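Long-range contacts in PTS-dependent dihydroxyacetone kinase, ADP-binding subunit dhaL (Lactococcus lactis subsp. lactis, PDB 3CR3), which carries the ADP/ATP cofactor that relays a phosphoryl group from DhaM to dihydroxyacetone bound on DhaK: residues 32-37 and 159-164; 59-64 and 89-94; 126-131 and 178-183. All blocks are in the same frame, centred on the assembly; numbering follows the deposited sequence.

All three contacts lie in the helical DhaL fold and bury most of their touching residues, yet their chemistry follows their place. Interaction 1, about 16 Å from the chain's centre, joins two loops through carboxylates, magnesium ions, a guanidinium and phosphates. Interaction 2, about 15 Å out on the opposite side and with its centre about 29 Å from that of interaction 1, pairs two antiparallel helices through serine hydroxyls; it alone has an exposed touching residue. Interaction 3 is the core contact, about 6 Å from the chain's centre, and mainly apolar. It touches both others: His37 of interaction 1 probably hydrogen-bonds Ser179, and Met90 of interaction 2 packs on Trp128. Helix 175-191 thus links the core to the ADP site.

Interaction 1 of 3, residues 32-37 and 159-164; sequences IGDGDH and KGRASY. With MG (magnesium ion), chain E; MG (magnesium ion), chain F; ADP (adenosine-5'-diphosphate), chain G.
The guanidinium of Arg161 lies against the carboxylate of Asp34, whose OD2 alone sits over the centre of one guanidinium face, 3.2 Å from CZ. The side chains cross at about a right angle, the planes 27° apart, and no hydrogen bond joins the two residues. Arg161 reaches this place with its chain extended from CG to NE, which also carries CD to 3.7 Å from ADP O3B. Asp34 is shared between two metals: OD1 binds one magnesium ion at 2.1 Å, and OD2 the other at 2.4 Å. Asp36 bridges the same pair, and ADP O1B touches both ions, a two-magnesium site built from aspartates of the loop before helix 37-54, which grips the diphosphate; Asp29 joins Asp34 OD1 and Asp36 OD1 on the first of the two ions. Arg161 NH2 makes a weak hydrogen bond to a water bound to the second. With an alanine at Arg161, the Asp34 carboxylate would probably keep just the magnesium ions as nearby positive charge, and that water would lose its weak donor. Beyond the metals, His37 ND1 donates to ADP O2A at 2.9 Å, nearly straight at 174° and in the plane of the ring, while NE2 is held by Ser179. Gly160 passes beside the adenine, its CA 3.6 Å from ADP N7, where a CB would clash. Farther from the ions, Ala162 CB packs on Ile32 CB at 3.8 Å.

Interaction 2 of 3, residues 59-64 and 89-94; sequences NVSEIF and AMSKTA
Two serine hydroxyls reach across in opposite directions: Ser61 OG donates to Ser91 O at 2.6 Å, and Ser91 OG returns a bond to Ser61 O at 2.7 Å. This reciprocal pair joins helices 60-74 and 79-94, neighbours in the DhaL helical fold, whose local segments run antiparallel at 171° with axes 7.6 Å apart. Both hydroxyls stand anti to their own backbone N (chi1 near 180°), a setting that aims each at the other helix, and each donor lies above the plane of the carbonyl it meets. Small side chains make the closeness possible, the CA atoms of Ser61 and Ser91 coming within 4.2 Å. A water extends the polar seam, accepting from Ser61 N and donating to Ala94 O. At the start of helix 60-74, Asn59 OD1 acts as N-cap acceptor for Glu62 N at 2.9 Å. Outward from the serines the contact turns apolar: Ala94 CB rests over the backbone of Ser61, and Phe64 CB packs against Ser91 CA at 3.6 Å. Thr7 and Trp10 of helix 4-20 and Leu103 of helix 100-115 also touch the Phe64 side chain. The ring turns its edge to Met90 O, which lies near its plane, while the selenomethionine at Met90 makes a distant Met-aromatic contact, SE above the ring face, 5.3 Å from the centroid and 8° off the normal.

Interaction 3 of 3, residues 126-131 and 178-183; sequences DIWSAF and QSSAYL
Ile127 and Trp128 of helix 125-136 both meet Ser180 of helix 175-191, Ile127 going on to Ala181 and Trp128 to Leu183. Ile127 carries CG1 anti to its backbone N and stays extended at chi2, which sends CD1 to Ala181 CB at 3.7 Å; the CG2 branch meets Ser180 CB at 3.4 Å, tighter than usual for two carbons. Trp128 takes a different rotation, CG anti to the carbonyl carbon (chi1 -83°), and this swings the indole across to helix 175-191. NE1 then donates to Ser180 OG at 3.0 Å; the hydroxyl lies near the ring plane, but the bond is bent to 135° and the position of NE1 is somewhat uncertain. Farther along the ring, CZ2 meets Leu183 CD2 at 3.8 Å, the two side chains crossing obliquely. The local axes approach to 9.5 Å in the centre of the fold, the helices running in the same general direction, 34° apart. Helix 100-115 adds Ile104, Leu108 and Ile111 against the indole, and Val149 of helix 142-151 backs Ala181. In this otherwise apolar interface, Ser180 OG has Tyr83 OH as its strongest polar partner, and the bent indole bond adds at most a weaker, less certain one.

Interaction 1 of 3, residues 32-37 and 159-164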
loop_
_atom_site.group_PDB
_atom_site.type_symbol
_atom_site.label_atom_id
_atom_site.label_comp_id
_atom_site.label_asym_id
_atom_site.label_seq_id
_atom_site.Cartn_x
_atom_site.Cartn_y
_atom_site.Cartn_z
ATOM N N ILE A 32 -6.111 2.520 21.060
ATOM C CA ILE A 32 -5.883 1.258 20.394
ATOM C C ILE A 32 -6.748 1.071 19.159
ATOM O O ILE A 32 -7.100 -0.048 18.816
ATOM C CB ILE A 32 -6.024 0.056 21.384
ATOM C CG1 ILE A 32 -7.415 0.053 22.058
ATOM C CG2 ILE A 32 -4.873 0.093 22.404
ATOM C CD1 ILE A 32 -7.719 -1.159 22.915
ATOM N N GLY A 33 -7.087 2.168 18.485
ATOM C CA GLY A 33 -7.822 2.073 17.232
ATOM C C GLY A 33 -7.980 3.420 16.576
ATOM O O GLY A 33 -7.127 4.295 16.727
ATOM N N ASP A 34 -9.059 3.588 15.820
ATOM C CA ASP A 34 -9.282 4.831 15.092
ATOM C C ASP A 34 -10.369 5.735 15.672
ATOM O O ASP A 34 -10.831 6.661 14.995
ATOM C CB ASP A 34 -9.565 4.550 13.618
ATOM C CG ASP A 34 -10.750 3.604 13.405
ATOM O OD1 ASP A 34 -11.376 3.114 14.369
ATOM O OD2 ASP A 34 -11.033 3.323 12.244
ATOM N N GLY A 35 -10.757 5.482 16.917
ATOM C CA GLY A 35 -11.670 6.360 17.649
ATOM C C GLY A 35 -13.091 6.471 17.107
ATOM O O GLY A 35 -13.695 7.553 17.164
ATOM N N ASP A 36 -13.623 5.355 16.601
ATOM C CA ASP A 36 -14.936 5.333 15.948
ATOM C C ASP A 36 -15.897 4.226 16.424
ATOM O O ASP A 36 -17.027 4.165 15.939
ATOM C CB ASP A 36 -14.759 5.215 14.425
ATOM C CG ASP A 36 -14.358 3.819 13.985
ATOM O OD1 ASP A 36 -14.087 2.947 14.837
ATOM O OD2 ASP A 36 -14.286 3.567 12.770
ATOM N N HIS A 37 -15.485 3.346 17.342
ATOM C CA HIS A 37 -16.362 2.211 17.676
ATOM C C HIS A 37 -17.751 2.623 18.168
ATOM O O HIS A 37 -18.742 2.050 17.733
ATOM C CB HIS A 37 -15.730 1.208 18.660
ATOM C CG HIS A 37 -16.591 0.002 18.915
ATOM N ND1 HIS A 37 -16.967 -0.871 17.917
ATOM C CD2 HIS A 37 -17.161 -0.468 20.051
ATOM C CE1 HIS A 37 -17.709 -1.839 18.429
ATOM N NE2 HIS A 37 -17.849 -1.610 19.722
ATOM N N LYS A 159 -5.094 -8.865 17.397
ATOM C CA LYS A 159 -6.080 -8.846 16.319
ATOM C C LYS A 159 -6.651 -7.456 16.111
ATOM O O LYS A 159 -6.820 -6.670 17.062
ATOM C CB LYS A 159 -7.222 -9.837 16.617
ATOM C CG LYS A 159 -6.832 -11.336 16.528
ATOM C CD LYS A 159 -6.882 -11.841 15.090
ATOM C CE LYS A 159 -6.074 -13.092 14.940
ATOM N NZ LYS A 159 -6.070 -13.542 13.520
ATOM N N GLY A 160 -6.965 -7.141 14.862
ATOM C CA GLY A 160 -7.617 -5.866 14.545
ATOM C C GLY A 160 -6.649 -4.701 14.569
ATOM O O GLY A 160 -5.432 -4.889 14.614
ATOM N N ARG A 161 -7.190 -3.487 14.562
ATOM C CA ARG A 161 -6.373 -2.280 14.551
ATOM C C ARG A 161 -5.474 -2.149 15.779
ATOM O O ARG A 161 -4.350 -1.637 15.677
ATOM C CB ARG A 161 -7.260 -1.053 14.416
ATOM C CG ARG A 161 -7.805 -0.878 12.995
ATOM C CD ARG A 161 -8.590 0.391 12.918
ATOM N NE ARG A 161 -9.145 0.611 11.587
ATOM C CZ ARG A 161 -8.762 1.583 10.763
ATOM N NH1 ARG A 161 -7.785 2.421 11.118
ATOM N NH2 ARG A 161 -9.359 1.712 9.579
ATOM N N ALA A 162 -5.992 -2.595 16.926
ATOM C CA ALA A 162 -5.279 -2.570 18.206
ATOM C C ALA A 162 -3.943 -3.296 18.181
ATOM O O ALA A 162 -3.001 -2.908 18.890
ATOM C CB ALA A 162 -6.166 -3.163 19.321
ATOM N N SER A 163 -3.881 -4.362 17.395
ATOM C CA SER A 163 -2.678 -5.182 17.266
ATOM C C SER A 163 -1.498 -4.391 16.700
ATOM O O SER A 163 -0.353 -4.762 16.932
ATOM C CB SER A 163 -2.962 -6.431 16.422
ATOM O OG SER A 163 -3.335 -6.103 15.092
ATOM N N TYR A 164 -1.774 -3.274 16.009
ATOM C CA TYR A 164 -0.704 -2.488 15.371
ATOM C C TYR A 164 0.123 -1.752 16.419
ATOM O O TYR A 164 1.218 -1.276 16.131
ATOM C CB TYR A 164 -1.277 -1.493 14.333
ATOM C CG TYR A 164 -1.726 -2.179 13.070
ATOM C CD1 TYR A 164 -0.890 -2.270 11.967
ATOM C CD2 TYR A 164 -2.987 -2.757 12.985
ATOM C CE1 TYR A 164 -1.311 -2.913 10.794
ATOM C CE2 TYR A 164 -3.408 -3.410 11.835
ATOM C CZ TYR A 164 -2.574 -3.478 10.746
ATOM O OH TYR A 164 -2.992 -4.151 9.615
HETATM MG MG MG E . -12.695 1.731 15.210
HETATM MG MG MG F . -12.952 2.008 11.506
HETATM P PB ADP G . -12.503 -0.920 13.402
HETATM O O1B ADP G . -12.545 0.572 13.474
HETATM O O2B ADP G . -12.549 -1.441 12.007
HETATM O O3B ADP G . -11.390 -1.543 14.246
HETATM P PA ADP G . -14.579 -0.880 15.433
HETATM O O1A ADP G . -13.776 0.209 16.056
HETATM O O2A ADP G . -16.035 -0.575 15.166
HETATM O O3A ADP G . -13.894 -1.425 14.067
HETATM O "O5'" ADP G . -14.501 -2.206 16.352
HETATM C "C5'" ADP G . -13.289 -2.550 17.031
HETATM C "C4'" ADP G . -13.542 -3.841 17.780
HETATM O "O4'" ADP G . -13.742 -4.943 16.886
HETATM C "C3'" ADP G . -12.377 -4.252 18.663
HETATM O "O3'" ADP G . -12.498 -3.600 19.927
HETATM C "C2'" ADP G . -12.516 -5.770 18.759
HETATM O "O2'" ADP G . -13.288 -6.190 19.886
HETATM C "C1'" ADP G . -13.321 -6.145 17.522
HETATM N N9 ADP G . -12.462 -6.875 16.571
HETATM C C8 ADP G . -11.613 -6.286 15.701
HETATM N N7 ADP G . -10.976 -7.215 14.972
HETATM C C5 ADP G . -11.415 -8.417 15.389
HETATM C C6 ADP G . -11.136 -9.821 15.036
HETATM N N6 ADP G . -10.252 -10.086 14.054
HETATM N N1 ADP G . -11.803 -10.790 15.701
HETATM C C2 ADP G . -12.704 -10.518 16.665
HETATM N N3 ADP G . -12.997 -9.271 17.038
HETATM C C4 ADP G . -12.392 -8.200 16.450
HETATM O O HOH W 1 -10.736 0.548 15.766
HETATM O O HOH W 2 -12.246 0.162 10.220
#

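Interaction 2 of 3, residues 59-64 and 89-94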
loop_
_atom_site.group_PDB
_atom_site.type_symbol
_atom_site.label_atom_id
_atom_site.label_comp_id
_atom_site.label_asym_id
_atom_site.label_seq_id
_atom_site.Cartn_x
_atom_site.Cartn_y
_atom_site.Cartn_z
ATOM N N ASN A 59 -41.149 -14.526 13.534
ATOM C CA ASN A 59 -40.377 -15.218 14.559
ATOM C C ASN A 59 -39.078 -14.493 14.944
ATOM O O ASN A 59 -38.749 -13.444 14.372
ATOM C CB ASN A 59 -40.118 -16.679 14.150
ATOM C CG ASN A 59 -39.310 -16.800 12.876
ATOM O OD1 ASN A 59 -38.253 -16.203 12.755
ATOM N ND2 ASN A 59 -39.798 -17.604 11.924
ATOM N N VAL A 60 -38.365 -15.062 15.916
ATOM C CA VAL A 60 -37.125 -14.496 16.436
ATOM C C VAL A 60 -36.002 -14.591 15.397
ATOM O O VAL A 60 -35.240 -13.641 15.237
ATOM C CB VAL A 60 -36.726 -15.161 17.801
ATOM C CG1 VAL A 60 -35.394 -14.641 18.321
ATOM C CG2 VAL A 60 -37.795 -14.915 18.828
ATOM N N SER A 61 -35.904 -15.724 14.695
ATOM C CA SER A 61 -34.945 -15.868 13.591
ATOM C C SER A 61 -34.998 -14.675 12.626
ATOM O O SER A 61 -33.954 -14.120 12.284
ATOM C CB SER A 61 -35.160 -17.183 12.829
ATOM O OG SER A 61 -34.270 -17.293 11.736
ATOM N N GLU A 62 -36.205 -14.285 12.202
ATOM C CA GLU A 62 -36.387 -13.085 11.365
ATOM C C GLU A 62 -35.809 -11.808 11.969
ATOM O O GLU A 62 -35.213 -10.998 11.252
ATOM C CB GLU A 62 -37.867 -12.854 11.026
ATOM C CG GLU A 62 -38.499 -14.006 10.280
ATOM C CD GLU A 62 -39.885 -13.702 9.765
ATOM O OE1 GLU A 62 -40.372 -12.558 9.927
ATOM O OE2 GLU A 62 -40.494 -14.620 9.181
ATOM N N ILE A 63 -35.992 -11.616 13.272
ATOM C CA ILE A 63 -35.420 -10.439 13.944
ATOM C C ILE A 63 -33.900 -10.417 13.815
ATOM O O ILE A 63 -33.327 -9.416 13.378
ATOM C CB ILE A 63 -35.802 -10.349 15.431
ATOM C CG1 ILE A 63 -37.322 -10.508 15.596
ATOM C CG2 ILE A 63 -35.278 -9.028 16.034
ATOM C CD1 ILE A 63 -37.808 -10.613 17.033
ATOM N N PHE A 64 -33.261 -11.523 14.204
ATOM C CA PHE A 64 -31.811 -11.649 14.139
ATOM C C PHE A 64 -31.277 -11.434 12.712
ATOM O O PHE A 64 -30.250 -10.781 12.527
ATOM C CB PHE A 64 -31.358 -13.005 14.695
ATOM C CG PHE A 64 -31.589 -13.184 16.197
ATOM C CD1 PHE A 64 -31.694 -12.086 17.054
ATOM C CD2 PHE A 64 -31.651 -14.459 16.748
ATOM C CE1 PHE A 64 -31.888 -12.257 18.416
ATOM C CE2 PHE A 64 -31.842 -14.640 18.107
ATOM C CZ PHE A 64 -31.956 -13.533 18.950
ATOM N N ALA A 89 -25.742 -16.107 12.362
ATOM C CA ALA A 89 -25.682 -17.468 12.886
ATOM C C ALA A 89 -26.785 -17.687 13.917
ATOM O O ALA A 89 -27.446 -18.730 13.918
ATOM C CB ALA A 89 -24.330 -17.733 13.493
HETATM N N MSE A 90 -26.994 -16.687 14.778
HETATM C CA MSE A 90 -28.081 -16.709 15.760
HETATM C C MSE A 90 -29.444 -16.779 15.085
HETATM O O MSE A 90 -30.357 -17.432 15.585
HETATM C CB MSE A 90 -28.004 -15.500 16.698
HETATM C CG MSE A 90 -26.772 -15.522 17.594
HETATM SE SE MSE A 90 -26.632 -13.957 18.745
HETATM C CE MSE A 90 -25.916 -12.640 17.605
ATOM N N SER A 91 -29.569 -16.103 13.948
ATOM C CA SER A 91 -30.780 -16.187 13.141
ATOM C C SER A 91 -31.028 -17.646 12.722
ATOM O O SER A 91 -32.129 -18.178 12.898
ATOM C CB SER A 91 -30.680 -15.281 11.910
ATOM O OG SER A 91 -31.870 -15.329 11.150
ATOM N N LYS A 92 -29.987 -18.296 12.212
ATOM C CA LYS A 92 -30.127 -19.665 11.724
ATOM C C LYS A 92 -30.426 -20.639 12.876
ATOM O O LYS A 92 -31.322 -21.484 12.765
ATOM C CB LYS A 92 -28.907 -20.080 10.898
ATOM C CG LYS A 92 -28.691 -19.208 9.660
ATOM C CD LYS A 92 -27.343 -19.487 8.989
ATOM C CE LYS A 92 -26.689 -18.207 8.429
ATOM N NZ LYS A 92 -27.032 -17.915 7.010
ATOM N N THR A 93 -29.709 -20.496 13.987
ATOM C CA THR A 93 -29.973 -21.309 15.185
ATOM C C THR A 93 -31.415 -21.126 15.700
ATOM O O THR A 93 -32.082 -22.107 16.023
ATOM C CB THR A 93 -28.942 -21.023 16.318
ATOM O OG1 THR A 93 -27.615 -21.259 15.834
ATOM C CG2 THR A 93 -29.185 -21.909 17.527
ATOM N N ALA A 94 -31.890 -19.877 15.736
ATOM C CA ALA A 94 -33.231 -19.534 16.245
ATOM C C ALA A 94 -34.418 -20.207 15.541
ATOM O O ALA A 94 -35.522 -20.270 16.112
ATOM C CB ALA A 94 -33.432 -18.021 16.255
HETATM O O HOH W 3 -37.226 -18.402 15.470
#

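Interaction 3 of 3, residues 126-131 and 178-183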
loop_
_atom_site.group_PDB
_atom_site.type_symbol
_atom_site.label_atom_id
_atom_site.label_comp_id
_atom_site.label_asym_id
_atom_site.label_seq_id
_atom_site.Cartn_x
_atom_site.Cartn_y
_atom_site.Cartn_z
ATOM N N ASP A 126 -13.449 -12.647 23.672
ATOM C CA ASP A 126 -13.123 -12.950 25.072
ATOM C C ASP A 126 -14.359 -12.916 25.961
ATOM O O ASP A 126 -14.534 -13.772 26.818
ATOM C CB ASP A 126 -12.077 -11.973 25.596
ATOM C CG ASP A 126 -10.842 -11.940 24.743
ATOM O OD1 ASP A 126 -10.580 -12.927 24.020
ATOM O OD2 ASP A 126 -10.132 -10.918 24.782
ATOM N N ILE A 127 -15.235 -11.937 25.737
ATOM C CA ILE A 127 -16.405 -11.820 26.571
ATOM C C ILE A 127 -17.529 -12.750 26.092
ATOM O O ILE A 127 -18.278 -13.284 26.922
ATOM C CB ILE A 127 -16.849 -10.330 26.784
ATOM C CG1 ILE A 127 -17.874 -10.212 27.924
ATOM C CG2 ILE A 127 -17.365 -9.726 25.499
ATOM C CD1 ILE A 127 -17.938 -8.823 28.580
ATOM N N TRP A 128 -17.630 -12.966 24.775
ATOM C CA TRP A 128 -18.608 -13.915 24.239
ATOM C C TRP A 128 -18.338 -15.291 24.841
ATOM O O TRP A 128 -19.263 -15.963 25.302
ATOM C CB TRP A 128 -18.584 -13.956 22.694
ATOM C CG TRP A 128 -19.395 -12.856 22.046
ATOM C CD1 TRP A 128 -19.047 -11.531 21.917
ATOM C CD2 TRP A 128 -20.683 -12.988 21.428
ATOM N NE1 TRP A 128 -20.062 -10.827 21.280
ATOM C CE2 TRP A 128 -21.073 -11.700 20.974
ATOM C CE3 TRP A 128 -21.558 -14.060 21.237
ATOM C CZ2 TRP A 128 -22.289 -11.474 20.317
ATOM C CZ3 TRP A 128 -22.771 -13.825 20.613
ATOM C CH2 TRP A 128 -23.121 -12.542 20.156
ATOM N N SER A 129 -17.062 -15.674 24.881
ATOM C CA SER A 129 -16.639 -16.962 25.449
ATOM C C SER A 129 -16.871 -17.038 26.947
ATOM O O SER A 129 -17.423 -18.028 27.442
ATOM C CB SER A 129 -15.166 -17.226 25.155
ATOM O OG SER A 129 -14.770 -18.481 25.693
ATOM N N ALA A 130 -16.441 -16.003 27.671
ATOM C CA ALA A 130 -16.625 -15.954 29.133
ATOM C C ALA A 130 -18.105 -15.987 29.515
ATOM O O ALA A 130 -18.501 -16.648 30.482
ATOM C CB ALA A 130 -15.921 -14.708 29.732
ATOM N N PHE A 131 -18.929 -15.282 28.741
ATOM C CA PHE A 131 -20.366 -15.219 29.019
ATOM C C PHE A 131 -21.054 -16.565 28.789
ATOM O O PHE A 131 -21.867 -17.004 29.620
ATOM C CB PHE A 131 -21.007 -14.114 28.170
ATOM C CG PHE A 131 -22.487 -13.982 28.344
ATOM C CD1 PHE A 131 -23.037 -13.635 29.588
ATOM C CD2 PHE A 131 -23.340 -14.141 27.253
ATOM C CE1 PHE A 131 -24.418 -13.485 29.749
ATOM C CE2 PHE A 131 -24.725 -13.980 27.394
ATOM C CZ PHE A 131 -25.267 -13.651 28.639
ATOM N N GLN A 178 -16.296 -4.044 25.495
ATOM C CA GLN A 178 -17.250 -3.199 26.202
ATOM C C GLN A 178 -18.619 -3.171 25.527
ATOM O O GLN A 178 -19.647 -3.270 26.199
ATOM C CB GLN A 178 -16.729 -1.757 26.349
ATOM C CG GLN A 178 -17.664 -0.828 27.117
ATOM C CD GLN A 178 -17.898 -1.249 28.543
ATOM O OE1 GLN A 178 -18.842 -1.991 28.848
ATOM N NE2 GLN A 178 -17.036 -0.794 29.435
ATOM N N SER A 179 -18.647 -3.009 24.212
ATOM C CA SER A 179 -19.945 -2.984 23.551
ATOM C C SER A 179 -20.604 -4.371 23.707
ATOM O O SER A 179 -21.786 -4.462 23.946
ATOM C CB SER A 179 -19.828 -2.520 22.088
ATOM O OG SER A 179 -19.021 -3.424 21.338
ATOM N N SER A 180 -19.826 -5.447 23.662
ATOM C CA SER A 180 -20.409 -6.776 23.915
ATOM C C SER A 180 -20.937 -6.968 25.339
ATOM O O SER A 180 -21.906 -7.697 25.537
ATOM C CB SER A 180 -19.467 -7.917 23.519
ATOM O OG SER A 180 -19.370 -8.043 22.107
ATOM N N ALA A 181 -20.314 -6.311 26.315
ATOM C CA ALA A 181 -20.800 -6.330 27.699
ATOM C C ALA A 181 -22.202 -5.711 27.806
ATOM O O ALA A 181 -23.099 -6.275 28.463
ATOM C CB ALA A 181 -19.806 -5.613 28.651
ATOM N N TYR A 182 -22.392 -4.569 27.142
ATOM C CA TYR A 182 -23.706 -3.918 27.088
ATOM C C TYR A 182 -24.740 -4.860 26.482
ATOM O O TYR A 182 -25.883 -4.904 26.918
ATOM C CB TYR A 182 -23.658 -2.630 26.242
ATOM C CG TYR A 182 -22.719 -1.531 26.726
ATOM C CD1 TYR A 182 -22.460 -1.325 28.088
ATOM C CD2 TYR A 182 -22.122 -0.669 25.802
ATOM C CE1 TYR A 182 -21.592 -0.277 28.517
ATOM C CE2 TYR A 182 -21.283 0.360 26.196
ATOM C CZ TYR A 182 -21.005 0.551 27.547
ATOM O OH TYR A 182 -20.154 1.573 27.899
ATOM N N LEU A 183 -24.335 -5.611 25.465
ATOM C CA LEU A 183 -25.234 -6.557 24.812
ATOM C C LEU A 183 -25.759 -7.619 25.774
ATOM O O LEU A 183 -26.970 -7.903 25.808
ATOM C CB LEU A 183 -24.533 -7.226 23.616
ATOM C CG LEU A 183 -25.405 -8.123 22.734
ATOM C CD1 LEU A 183 -26.552 -7.312 22.117
ATOM C CD2 LEU A 183 -24.552 -8.745 21.638
#